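Long-range contacts in endonuclease Bse634IR (Geobacillus stearothermophilus, PDB 3V20), which probably cleaves DNA at specific sites as a metal-dependent type II restriction endonuclease: residues I102-V107 against D146-R151; I141-D146 against V210-I215. The protein carries 1 engineered substitution. All coordinates share one frame; numbering follows the deposited sequence.

Contact 1. Residues I102-V107 against D146-R151. With CA (calcium ion), chain F; nucleotides of chain C.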
ATOM      1  N   ILE A 102       1.742 -14.821  17.833  1.00 27.21           N
ATOM      2  CA  ILE A 102       0.312 -14.936  17.515  1.00 27.64           C
ATOM      3  C   ILE A 102      -0.069 -14.419  16.131  1.00 26.63           C
ATOM      4  O   ILE A 102       0.254 -13.289  15.759  1.00 25.85           O
ATOM      5  CB  ILE A 102      -0.561 -14.196  18.565  1.00 28.30           C
ATOM      6  CG1 ILE A 102      -0.156 -14.607  19.988  1.00 29.75           C
ATOM      7  CG2 ILE A 102      -2.047 -14.474  18.313  1.00 28.59           C
ATOM      8  CD1 ILE A 102      -0.720 -13.734  21.089  1.00 30.04           C
ATOM      9  N   LYS A 103      -0.757 -15.259  15.370  1.00 27.52           N
ATOM     10  CA  LYS A 103      -1.329 -14.858  14.094  1.00 27.12           C
ATOM     11  C   LYS A 103      -2.620 -14.082  14.366  1.00 27.30           C
ATOM     12  O   LYS A 103      -3.569 -14.623  14.931  1.00 28.32           O
ATOM     13  CB  LYS A 103      -1.588 -16.096  13.224  1.00 27.80           C
ATOM     14  CG  LYS A 103      -2.311 -15.842  11.897  1.00 28.97           C
ATOM     15  CD  LYS A 103      -1.534 -14.904  11.003  1.00 34.81           C
ATOM     16  CE  LYS A 103      -2.372 -14.414   9.805  1.00 37.12           C
ATOM     17  NZ  LYS A 103      -3.424 -13.442  10.178  1.00 38.14           N
ATOM     18  N   MET A 104      -2.649 -12.815  13.957  1.00 26.54           N
ATOM     19  CA  MET A 104      -3.773 -11.926  14.244  1.00 26.78           C
ATOM     20  C   MET A 104      -4.817 -11.914  13.125  1.00 26.59           C
ATOM     21  O   MET A 104      -4.475 -12.065  11.956  1.00 25.52           O
ATOM     22  CB  MET A 104      -3.271 -10.511  14.494  1.00 26.61           C
ATOM     23  CG  MET A 104      -2.267 -10.375  15.638  1.00 27.22           C
ATOM     24  SD  MET A 104      -2.990 -10.605  17.271  1.00 31.17           S
ATOM     25  CE  MET A 104      -3.837  -9.043  17.519  1.00 28.87           C
ATOM     26  N   PRO A 105      -6.107 -11.762  13.484  1.00 27.56           N
ATOM     27  CA  PRO A 105      -7.150 -11.655  12.463  1.00 27.51           C
ATOM     28  C   PRO A 105      -7.278 -10.199  11.966  1.00 27.22           C
ATOM     29  O   PRO A 105      -6.465  -9.348  12.330  1.00 26.84           O
ATOM     30  CB  PRO A 105      -8.399 -12.102  13.214  1.00 28.12           C
ATOM     31  CG  PRO A 105      -8.157 -11.629  14.627  1.00 29.70           C
ATOM     32  CD  PRO A 105      -6.659 -11.603  14.848  1.00 28.74           C
ATOM     33  N   ASN A 106      -8.281  -9.910  11.144  1.00 27.97           N
ATOM     34  CA  ASN A 106      -8.487  -8.539  10.681  1.00 28.10           C
ATOM     35  C   ASN A 106      -8.972  -7.577  11.776  1.00 28.81           C
ATOM     36  O   ASN A 106      -9.456  -8.006  12.825  1.00 29.78           O
ATOM     37  CB  ASN A 106      -9.338  -8.484   9.397  1.00 27.61           C
ATOM     38  CG  ASN A 106     -10.833  -8.628   9.649  1.00 29.57           C
ATOM     39  OD1 ASN A 106     -11.413  -7.942  10.492  1.00 31.83           O
ATOM     40  ND2 ASN A 106     -11.477  -9.489   8.866  1.00 29.86           N
ATOM     41  N   VAL A 107      -8.844  -6.283  11.499  1.00 28.79           N
ATOM     42  CA  VAL A 107      -9.096  -5.225  12.471  1.00 30.09           C
ATOM     43  C   VAL A 107     -10.553  -5.140  12.975  1.00 32.20           C
ATOM     44  O   VAL A 107     -10.787  -4.670  14.091  1.00 33.21           O
ATOM     45  CB  VAL A 107      -8.566  -3.842  11.944  1.00 29.69           C
ATOM     46  CG1 VAL A 107      -9.548  -3.170  10.956  1.00 28.92           C
ATOM     47  CG2 VAL A 107      -8.225  -2.920  13.097  1.00 29.81           C
ATOM     48  N   ASP A 146       0.263  -8.880  11.040  1.00 20.66           N
ATOM     49  CA  ASP A 146       0.078 -10.327  10.822  1.00 20.91           C
ATOM     50  C   ASP A 146       0.453 -11.216  12.007  1.00 21.53           C
ATOM     51  O   ASP A 146      -0.319 -12.108  12.377  1.00 21.88           O
ATOM     52  CB  ASP A 146       0.820 -10.791   9.579  1.00 20.40           C
ATOM     53  CG  ASP A 146       0.244 -10.198   8.320  1.00 21.08           C
ATOM     54  OD1 ASP A 146      -1.007 -10.127   8.214  1.00 22.28           O
ATOM     55  OD2 ASP A 146       1.035  -9.789   7.441  1.00 18.82           O
ATOM     56  N   LEU A 147       1.640 -10.989  12.573  1.00 21.64           N
ATOM     57  CA  LEU A 147       2.100 -11.689  13.772  1.00 22.92           C
ATOM     58  C   LEU A 147       2.446 -10.701  14.863  1.00 23.25           C
ATOM     59  O   LEU A 147       3.071  -9.682  14.594  1.00 22.71           O
ATOM     60  CB  LEU A 147       3.348 -12.536  13.493  1.00 23.36           C
ATOM     61  CG  LEU A 147       3.395 -13.694  12.498  1.00 23.61           C
ATOM     62  CD1 LEU A 147       4.826 -14.223  12.477  1.00 23.32           C
ATOM     63  CD2 LEU A 147       2.401 -14.794  12.870  1.00 24.25           C
ATOM     64  N   LEU A 148       2.024 -11.003  16.088  1.00 24.83           N
ATOM     65  CA  LEU A 148       2.492 -10.282  17.278  1.00 26.08           C
ATOM     66  C   LEU A 148       3.385 -11.176  18.118  1.00 26.72           C
ATOM     67  O   LEU A 148       3.067 -12.346  18.341  1.00 27.56           O
ATOM     68  CB  LEU A 148       1.332  -9.809  18.160  1.00 26.77           C
ATOM     69  CG  LEU A 148       0.413  -8.689  17.682  1.00 28.35           C
ATOM     70  CD1 LEU A 148      -0.433  -8.248  18.854  1.00 31.48           C
ATOM     71  CD2 LEU A 148       1.187  -7.498  17.126  1.00 29.95           C
ATOM     72  N   ILE A 149       4.502 -10.617  18.573  1.00 26.81           N
ATOM     73  CA  ILE A 149       5.365 -11.290  19.535  1.00 27.86           C
ATOM     74  C   ILE A 149       5.229 -10.614  20.906  1.00 28.58           C
ATOM     75  O   ILE A 149       5.482  -9.421  21.058  1.00 27.66           O
ATOM     76  CB  ILE A 149       6.842 -11.378  19.060  1.00 27.69           C
ATOM     77  CG1 ILE A 149       6.960 -12.318  17.857  1.00 26.86           C
ATOM     78  CG2 ILE A 149       7.726 -11.917  20.159  1.00 28.57           C
ATOM     79  CD1 ILE A 149       6.957 -11.614  16.568  1.00 26.04           C
ATOM     80  N   ILE A 150       4.815 -11.412  21.885  1.00 30.21           N
ATOM     81  CA  ILE A 150       4.468 -10.941  23.213  1.00 31.33           C
ATOM     82  C   ILE A 150       5.294 -11.690  24.244  1.00 33.03           C
ATOM     83  O   ILE A 150       5.359 -12.928  24.218  1.00 33.36           O
ATOM     84  CB  ILE A 150       2.964 -11.161  23.482  1.00 31.87           C
ATOM     85  CG1 ILE A 150       2.135 -10.263  22.556  1.00 31.86           C
ATOM     86  CG2 ILE A 150       2.620 -10.882  24.940  1.00 32.53           C
ATOM     87  CD1 ILE A 150       0.686 -10.633  22.486  1.00 33.88           C
ATOM     88  N   ARG A 151       5.935 -10.934  25.137  1.00 34.04           N
ATOM     89  CA  ARG A 151       6.670 -11.517  26.266  1.00 35.96           C
ATOM     90  C   ARG A 151       5.964 -11.242  27.599  1.00 36.98           C
ATOM     91  O   ARG A 151       6.037 -10.132  28.143  1.00 37.36           O
ATOM     92  CB  ARG A 151       8.115 -11.008  26.301  1.00 36.15           C
ATOM     93  CG  ARG A 151       8.911 -11.521  27.482  1.00 39.40           C
ATOM     94  CD  ARG A 151      10.368 -11.130  27.429  1.00 42.86           C
ATOM     95  NE  ARG A 151      11.142 -12.065  28.239  1.00 47.76           N
ATOM     96  CZ  ARG A 151      12.447 -12.287  28.110  1.00 50.16           C
ATOM     97  NH1 ARG A 151      13.149 -11.627  27.196  1.00 50.64           N
ATOM     98  NH2 ARG A 151      13.049 -13.176  28.898  1.00 51.70           N
TER
HETATM   99 CA    CA F 302       0.375  -9.361   5.315  1.00 36.43          CA
ATOM    100  P    DA C   5      -7.659  -5.030   8.111  1.00 18.51           P
ATOM    101  OP1  DA C   5      -7.259  -5.539   9.443  1.00 22.38           O
ATOM    102  OP2  DA C   5      -7.464  -3.618   7.750  1.00 18.98           O
ATOM    103  O5'  DA C   5      -6.855  -5.838   6.992  1.00 18.04           O
ATOM    104  C5'  DA C   5      -6.731  -7.237   7.146  1.00 17.92           C
ATOM    105  C4'  DA C   5      -6.226  -7.860   5.880  1.00 16.68           C
ATOM    106  O4'  DA C   5      -7.301  -7.904   4.906  1.00 16.61           O
ATOM    107  C3'  DA C   5      -5.029  -7.143   5.260  1.00 16.01           C
ATOM    108  O3'  DA C   5      -3.922  -7.995   5.388  1.00 15.99           O
ATOM    109  C2'  DA C   5      -5.470  -6.929   3.809  1.00 15.52           C
ATOM    110  C1'  DA C   5      -6.723  -7.798   3.632  1.00 15.97           C
ATOM    111  N9   DA C   5      -7.682  -7.192   2.707  1.00 16.09           N
ATOM    112  C8   DA C   5      -8.093  -5.890   2.712  1.00 15.82           C
ATOM    113  N7   DA C   5      -8.955  -5.607   1.770  1.00 16.23           N
ATOM    114  C5   DA C   5      -9.109  -6.801   1.089  1.00 16.26           C
ATOM    115  C6   DA C   5      -9.900  -7.168  -0.018  1.00 17.91           C
ATOM    116  N6   DA C   5     -10.696  -6.315  -0.661  1.00 18.73           N
ATOM    117  N1   DA C   5      -9.836  -8.451  -0.445  1.00 19.62           N
ATOM    118  C2   DA C   5      -9.029  -9.306   0.204  1.00 17.43           C
ATOM    119  N3   DA C   5      -8.251  -9.055   1.254  1.00 16.38           N
ATOM    120  C4   DA C   5      -8.352  -7.793   1.667  1.00 16.11           C
ATOM    121  P    DC C   4     -12.894  -1.746   6.387  1.00 26.00           P
ATOM    122  OP1  DC C   4     -12.380  -0.988   7.560  1.00 27.38           O
ATOM    123  OP2  DC C   4     -12.630  -1.198   5.040  1.00 28.88           O
ATOM    124  O5'  DC C   4     -12.291  -3.217   6.448  1.00 25.01           O
ATOM    125  C5'  DC C   4     -12.494  -4.079   7.559  1.00 22.94           C
ATOM    126  C4'  DC C   4     -11.490  -5.224   7.485  1.00 23.45           C
ATOM    127  O4'  DC C   4     -11.933  -6.251   6.552  1.00 23.47           O
ATOM    128  C3'  DC C   4     -10.071  -4.830   7.042  1.00 21.34           C
ATOM    129  O3'  DC C   4      -9.168  -5.468   7.925  1.00 22.01           O
ATOM    130  C2'  DC C   4      -9.979  -5.354   5.613  1.00 21.67           C
ATOM    131  C1'  DC C   4     -10.958  -6.511   5.566  1.00 22.47           C
ATOM    132  N1   DC C   4     -11.673  -6.725   4.248  1.00 23.35           N
ATOM    133  C2   DC C   4     -11.787  -8.026   3.696  1.00 24.27           C
ATOM    134  O2   DC C   4     -11.298  -9.012   4.269  1.00 24.84           O
ATOM    135  N3   DC C   4     -12.444  -8.184   2.514  1.00 24.89           N
ATOM    136  C4   DC C   4     -12.960  -7.133   1.876  1.00 24.97           C
ATOM    137  N4   DC C   4     -13.595  -7.368   0.716  1.00 26.82           N
ATOM    138  C5   DC C   4     -12.865  -5.812   2.417  1.00 23.28           C
ATOM    139  C6   DC C   4     -12.222  -5.657   3.583  1.00 22.54           C
ATOM    140  P    DC C   6      -2.593  -7.886   4.506  1.00 15.43           P
ATOM    141  OP1  DC C   6      -1.495  -8.457   5.289  1.00 20.41           O
ATOM    142  OP2  DC C   6      -2.395  -6.529   3.996  1.00 18.04           O
ATOM    143  O5'  DC C   6      -2.944  -8.882   3.327  1.00 17.89           O
ATOM    144  C5'  DC C   6      -3.003 -10.278   3.553  1.00 15.98           C
ATOM    145  C4'  DC C   6      -3.436 -10.982   2.286  1.00 15.67           C
ATOM    146  O4'  DC C   6      -4.702 -10.443   1.861  1.00 15.71           O
ATOM    147  C3'  DC C   6      -2.562 -10.772   1.065  1.00 15.26           C
ATOM    148  O3'  DC C   6      -1.457 -11.622   1.173  1.00 15.39           O
ATOM    149  C2'  DC C   6      -3.525 -11.191  -0.055  1.00 16.08           C
ATOM    150  C1'  DC C   6      -4.898 -10.733   0.486  1.00 15.72           C
ATOM    151  N1   DC C   6      -5.472  -9.495  -0.123  1.00 15.43           N
ATOM    152  C2   DC C   6      -6.246  -9.551  -1.301  1.00 16.02           C
ATOM    153  O2   DC C   6      -6.466 -10.647  -1.864  1.00 17.32           O
ATOM    154  N3   DC C   6      -6.752  -8.387  -1.817  1.00 15.53           N
ATOM    155  C4   DC C   6      -6.521  -7.216  -1.200  1.00 16.48           C
ATOM    156  N4   DC C   6      -7.040  -6.104  -1.753  1.00 15.01           N
ATOM    157  C5   DC C   6      -5.729  -7.142   0.008  1.00 14.86           C
ATOM    158  C6   DC C   6      -5.236  -8.290   0.492  1.00 15.05           C
TER
HETATM  159  O   HOH W   1       1.359  -6.918   6.031  1.00 13.61           O
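Ile102 and Leu148 exchange two backbone hydrogen bonds, the mark of a hydrogen-bonded antiparallel pair: Ile102 N reaches Leu148 O at 2.9 Å, and Leu148 N returns to Ile102 O. A third bond extends the pairing just past the strand end, from Met104 N to Asp146 O at 2.9 Å. Between them Lys103 and Leu147 form a non-hydrogen-bonded pair, and Leu147 CA makes a CA-H...O contact of 3.1 Å with Ile102 O. On the far side of their strand, Asp146 and Leu147 both face Val195 in a classic beta bulge.

Asp146 OD2 binds the calcium ion at 2.3 Å; Leu197 O, OP1 of DC6 of chain C and a water are further ligands. The chain of Lys103 bends at chi2 (60°), which lays CD against Asp146 O at 3.3 Å. Lys103 NZ stops 4.5 Å from Asp146 OD1, too far for a salt bridge, and has a long, weak ion pair with Glu80. Farther along, Val107 N donates to OP1 of DA5 of chain C.

Packing takes over on the face carrying Ile102 and Leu148. Bends at chi2 and chi3 fold Met104 so that CE lies 3.7 Å from Leu148 CD1, with SD alongside the same branch. Ile102 and Ile150 meet through their CD1 methyls, and both also touch Ile182.

The chemistry implies a division of labour: backbone bonds and apolar packing fix the strand, and Asp146, whose carbonyl O accepts from Met104 N, binds the metal through OD2 of its carboxylate.

Contact 2. Residues I141-D146 against V210-I215. With CA (calcium ion), chain F; nucleotides of chain C.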
ATOM      1  N   ILE A 141      -4.927   5.003  12.112  1.00 32.71           N
ATOM      2  CA  ILE A 141      -5.466   3.745  11.559  1.00 32.92           C
ATOM      3  C   ILE A 141      -4.466   2.947  10.694  1.00 33.08           C
ATOM      4  O   ILE A 141      -3.663   3.513   9.925  1.00 32.94           O
ATOM      5  CB  ILE A 141      -6.802   3.990  10.750  1.00 34.28           C
ATOM      6  CG1 ILE A 141      -7.913   4.521  11.681  1.00 34.74           C
ATOM      7  CG2 ILE A 141      -7.246   2.727   9.966  1.00 33.90           C
ATOM      8  CD1 ILE A 141      -9.319   4.634  11.049  1.00 34.78           C
ATOM      9  N   THR A 142      -4.541   1.623  10.828  1.00 33.23           N
ATOM     10  CA  THR A 142      -3.732   0.690  10.052  1.00 33.37           C
ATOM     11  C   THR A 142      -4.350  -0.710  10.049  1.00 33.69           C
ATOM     12  O   THR A 142      -5.156  -1.044  10.924  1.00 34.50           O
ATOM     13  CB  THR A 142      -2.291   0.599  10.597  1.00 32.54           C
ATOM     14  OG1 THR A 142      -1.515  -0.226   9.716  1.00 34.16           O
ATOM     15  CG2 THR A 142      -2.263   0.010  12.024  1.00 31.95           C
ATOM     16  N   SER A 143      -3.972  -1.531   9.074  1.00 33.29           N
ATOM     17  CA  SER A 143      -4.379  -2.939   9.091  1.00 33.31           C
ATOM     18  C   SER A 143      -3.678  -3.636  10.259  1.00 31.59           C
ATOM     19  O   SER A 143      -2.602  -3.201  10.653  1.00 30.49           O
ATOM     20  CB  SER A 143      -4.079  -3.620   7.746  1.00 34.21           C
ATOM     21  OG  SER A 143      -2.847  -3.187   7.182  1.00 34.37           O
ATOM     22  N   ASN A 144      -4.311  -4.662  10.847  1.00 31.34           N
ATOM     23  CA  ASN A 144      -3.731  -5.436  11.981  1.00 29.51           C
ATOM     24  C   ASN A 144      -2.380  -6.041  11.595  1.00 28.18           C
ATOM     25  O   ASN A 144      -2.231  -6.526  10.470  1.00 29.05           O
ATOM     26  CB  ASN A 144      -4.672  -6.583  12.386  1.00 30.55           C
ATOM     27  CG  ASN A 144      -5.423  -6.335  13.699  1.00 30.28           C
ATOM     28  OD1 ASN A 144      -5.346  -5.270  14.300  1.00 29.61           O
ATOM     29  ND2 ASN A 144      -6.159  -7.346  14.143  1.00 29.88           N
ATOM     30  N   PRO A 145      -1.391  -6.026  12.510  1.00 26.68           N
ATOM     31  CA  PRO A 145      -0.155  -6.724  12.152  1.00 26.23           C
ATOM     32  C   PRO A 145      -0.453  -8.218  11.952  1.00 26.91           C
ATOM     33  O   PRO A 145      -1.353  -8.749  12.621  1.00 27.48           O
ATOM     34  CB  PRO A 145       0.745  -6.519  13.380  1.00 25.41           C
ATOM     35  CG  PRO A 145       0.066  -5.523  14.232  1.00 24.92           C
ATOM     36  CD  PRO A 145      -1.381  -5.585  13.915  1.00 26.16           C
ATOM     37  N   ASP A 146       0.263  -8.880  11.040  1.00 20.66           N
ATOM     38  CA  ASP A 146       0.078 -10.327  10.822  1.00 20.91           C
ATOM     39  C   ASP A 146       0.453 -11.216  12.007  1.00 21.53           C
ATOM     40  O   ASP A 146      -0.319 -12.108  12.377  1.00 21.88           O
ATOM     41  CB  ASP A 146       0.820 -10.791   9.579  1.00 20.40           C
ATOM     42  CG  ASP A 146       0.244 -10.198   8.320  1.00 21.08           C
ATOM     43  OD1 ASP A 146      -1.007 -10.127   8.214  1.00 22.28           O
ATOM     44  OD2 ASP A 146       1.035  -9.789   7.441  1.00 18.82           O
ATOM     45  N   VAL A 210       5.977  -0.151   5.740  1.00 17.50           N
ATOM     46  CA  VAL A 210       6.466   1.093   6.331  1.00 17.43           C
ATOM     47  C   VAL A 210       5.356   1.871   7.047  1.00 17.93           C
ATOM     48  O   VAL A 210       5.532   2.310   8.180  1.00 17.61           O
ATOM     49  CB  VAL A 210       7.138   2.003   5.266  1.00 17.91           C
ATOM     50  CG1 VAL A 210       7.533   3.349   5.869  1.00 15.89           C
ATOM     51  CG2 VAL A 210       8.362   1.272   4.584  1.00 17.04           C
ATOM     52  N   HIS A 211       4.219   2.054   6.388  1.00 18.51           N
ATOM     53  CA  HIS A 211       3.098   2.718   7.038  1.00 19.57           C
ATOM     54  C   HIS A 211       2.739   2.019   8.368  1.00 20.31           C
ATOM     55  O   HIS A 211       2.656   2.653   9.427  1.00 20.42           O
ATOM     56  CB  HIS A 211       1.883   2.780   6.126  1.00 18.83           C
ATOM     57  CG  HIS A 211       0.653   3.276   6.816  1.00 20.11           C
ATOM     58  ND1 HIS A 211       0.483   4.601   7.161  1.00 21.13           N
ATOM     59  CD2 HIS A 211      -0.442   2.623   7.273  1.00 19.36           C
ATOM     60  CE1 HIS A 211      -0.678   4.745   7.777  1.00 20.17           C
ATOM     61  NE2 HIS A 211      -1.257   3.561   7.859  1.00 20.78           N
ATOM     62  N   GLU A 212       2.551   0.710   8.293  1.00 21.03           N
ATOM     63  CA  GLU A 212       2.206  -0.110   9.460  1.00 22.33           C
ATOM     64  C   GLU A 212       3.143   0.096  10.647  1.00 21.62           C
ATOM     65  O   GLU A 212       2.682   0.359  11.752  1.00 21.41           O
ATOM     66  CB  GLU A 212       2.180  -1.576   9.066  1.00 22.08           C
ATOM     67  CG  GLU A 212       1.802  -2.504  10.178  1.00 28.16           C
ATOM     68  CD  GLU A 212       0.317  -2.719  10.271  1.00 35.03           C
ATOM     69  OE1 GLU A 212      -0.173  -3.806   9.863  1.00 37.15           O
ATOM     70  OE2 GLU A 212      -0.365  -1.792  10.753  1.00 39.15           O
ATOM     71  N   GLY A 213       4.446  -0.028  10.399  1.00 21.42           N
ATOM     72  CA  GLY A 213       5.466   0.142  11.416  1.00 21.58           C
ATOM     73  C   GLY A 213       5.512   1.561  11.950  1.00 22.74           C
ATOM     74  O   GLY A 213       5.733   1.774  13.149  1.00 23.20           O
ATOM     75  N   ASN A 214       5.318   2.531  11.059  1.00 22.55           N
ATOM     76  CA  ASN A 214       5.231   3.911  11.464  1.00 23.24           C
ATOM     77  C   ASN A 214       4.083   4.136  12.439  1.00 23.29           C
ATOM     78  O   ASN A 214       4.272   4.778  13.474  1.00 24.35           O
ATOM     79  CB  ASN A 214       5.102   4.852  10.267  1.00 23.23           C
ATOM     80  CG  ASN A 214       5.392   6.282  10.639  1.00 25.36           C
ATOM     81  OD1 ASN A 214       6.422   6.575  11.249  1.00 28.82           O
ATOM     82  ND2 ASN A 214       4.491   7.185  10.286  1.00 25.68           N
ATOM     83  N   ILE A 215       2.909   3.603  12.129  1.00 22.48           N
ATOM     84  CA  ILE A 215       1.752   3.805  12.989  1.00 22.74           C
ATOM     85  C   ILE A 215       1.908   3.085  14.341  1.00 23.10           C
ATOM     86  O   ILE A 215       1.656   3.676  15.392  1.00 24.14           O
ATOM     87  CB  ILE A 215       0.419   3.419  12.282  1.00 22.92           C
ATOM     88  CG1 ILE A 215       0.254   4.190  10.961  1.00 21.92           C
ATOM     89  CG2 ILE A 215      -0.794   3.674  13.190  1.00 22.78           C
ATOM     90  CD1 ILE A 215       0.353   5.700  11.085  1.00 20.71           C
TER
HETATM   91 CA    CA F 302       0.375  -9.361   5.315  1.00 36.43          CA
ATOM     92  P    DA C   5      -7.659  -5.030   8.111  1.00 18.51           P
ATOM     93  OP1  DA C   5      -7.259  -5.539   9.443  1.00 22.38           O
ATOM     94  OP2  DA C   5      -7.464  -3.618   7.750  1.00 18.98           O
ATOM     95  O5'  DA C   5      -6.855  -5.838   6.992  1.00 18.04           O
ATOM     96  C5'  DA C   5      -6.731  -7.237   7.146  1.00 17.92           C
ATOM     97  C4'  DA C   5      -6.226  -7.860   5.880  1.00 16.68           C
ATOM     98  O4'  DA C   5      -7.301  -7.904   4.906  1.00 16.61           O
ATOM     99  C3'  DA C   5      -5.029  -7.143   5.260  1.00 16.01           C
ATOM    100  O3'  DA C   5      -3.922  -7.995   5.388  1.00 15.99           O
ATOM    101  C2'  DA C   5      -5.470  -6.929   3.809  1.00 15.52           C
ATOM    102  C1'  DA C   5      -6.723  -7.798   3.632  1.00 15.97           C
ATOM    103  N9   DA C   5      -7.682  -7.192   2.707  1.00 16.09           N
ATOM    104  C8   DA C   5      -8.093  -5.890   2.712  1.00 15.82           C
ATOM    105  N7   DA C   5      -8.955  -5.607   1.770  1.00 16.23           N
ATOM    106  C5   DA C   5      -9.109  -6.801   1.089  1.00 16.26           C
ATOM    107  C6   DA C   5      -9.900  -7.168  -0.018  1.00 17.91           C
ATOM    108  N6   DA C   5     -10.696  -6.315  -0.661  1.00 18.73           N
ATOM    109  N1   DA C   5      -9.836  -8.451  -0.445  1.00 19.62           N
ATOM    110  C2   DA C   5      -9.029  -9.306   0.204  1.00 17.43           C
ATOM    111  N3   DA C   5      -8.251  -9.055   1.254  1.00 16.38           N
ATOM    112  C4   DA C   5      -8.352  -7.793   1.667  1.00 16.11           C
ATOM    113  P    DC C   6      -2.593  -7.886   4.506  1.00 15.43           P
ATOM    114  OP1  DC C   6      -1.495  -8.457   5.289  1.00 20.41           O
ATOM    115  OP2  DC C   6      -2.395  -6.529   3.996  1.00 18.04           O
ATOM    116  O5'  DC C   6      -2.944  -8.882   3.327  1.00 17.89           O
ATOM    117  C5'  DC C   6      -3.003 -10.278   3.553  1.00 15.98           C
ATOM    118  C4'  DC C   6      -3.436 -10.982   2.286  1.00 15.67           C
ATOM    119  O4'  DC C   6      -4.702 -10.443   1.861  1.00 15.71           O
ATOM    120  C3'  DC C   6      -2.562 -10.772   1.065  1.00 15.26           C
ATOM    121  O3'  DC C   6      -1.457 -11.622   1.173  1.00 15.39           O
ATOM    122  C2'  DC C   6      -3.525 -11.191  -0.055  1.00 16.08           C
ATOM    123  C1'  DC C   6      -4.898 -10.733   0.486  1.00 15.72           C
ATOM    124  N1   DC C   6      -5.472  -9.495  -0.123  1.00 15.43           N
ATOM    125  C2   DC C   6      -6.246  -9.551  -1.301  1.00 16.02           C
ATOM    126  O2   DC C   6      -6.466 -10.647  -1.864  1.00 17.32           O
ATOM    127  N3   DC C   6      -6.752  -8.387  -1.817  1.00 15.53           N
ATOM    128  C4   DC C   6      -6.521  -7.216  -1.200  1.00 16.48           C
ATOM    129  N4   DC C   6      -7.040  -6.104  -1.753  1.00 15.01           N
ATOM    130  C5   DC C   6      -5.729  -7.142   0.008  1.00 14.86           C
ATOM    131  C6   DC C   6      -5.236  -8.290   0.492  1.00 15.05           C
TER
HETATM  132  O   HOH W   1       1.359  -6.918   6.031  1.00 13.61           O
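The loop leading into the Pro-Asp step of the PD-(D/E)XK nuclease core rests on helix 207-226, where His211 meets Ile141. His211 NE2 donates to Ile141 O at 3.2 Å (N-H...O angle 154°); the bond runs in the carbonyl plane and meets the imidazole at its edge. With CG of His211 anti to the backbone N, the torsion (chi1 172°) places NE2 within bonding distance of Ile141 O, and Ile215 CG1 lies over one ring face, offset toward the rim. An alanine at His211 is likely to leave Ile141 O without its donor and Ile215 without the ring it packs on.

Glu212 lies against Thr142 and Ser143, its side chain crossing that of Thr142 at about a right angle. Glu212 OE1 lies 2.6 Å from Ser143 O; Glu212 OE2 is modelled too close to Thr142 OG1 to be trusted. Thr142 CG2 and Ile215 CG2 touch at 4.1 Å. Glu212, on helix 207-226, probably supplies the acidic residue that relatives in this family carry on a helix; its OE1 is 6.6 Å from Asp146 OD2. Asn144 N makes a weak hydrogen bond to OP1 of DA5 of chain C.

The loop, running from helix 118-132 into strand 147-151, packs on helix 207-226 beside the dimer interface: Thr254 of the second subunit bonds Ile141 N through its hydroxyl, and His211 packs on Val210 of that subunit.

In the fold
Both contacts are buried; the centre of contact 1 lies about 6 Å from the centre of the chain and that of contact 2 about 11 Å. Contact 1 is sheet pairing between strands 99-103 and 147-151, held by regular backbone bonds and apolar side chains. Contact 2 is irregular: a loop meets a helix beside the second subunit, and imidazole and carboxylate groups face main-chain carbonyls. Asp146 belongs to both, so the loop of contact 2 runs straight into the strand of contact 1, and the segments alternate along the chain. A probable hydrogen bond from Asn144 ND2 to Pro105 O ties the two together, and both reach the same DNA phosphate, contact 2 only weakly.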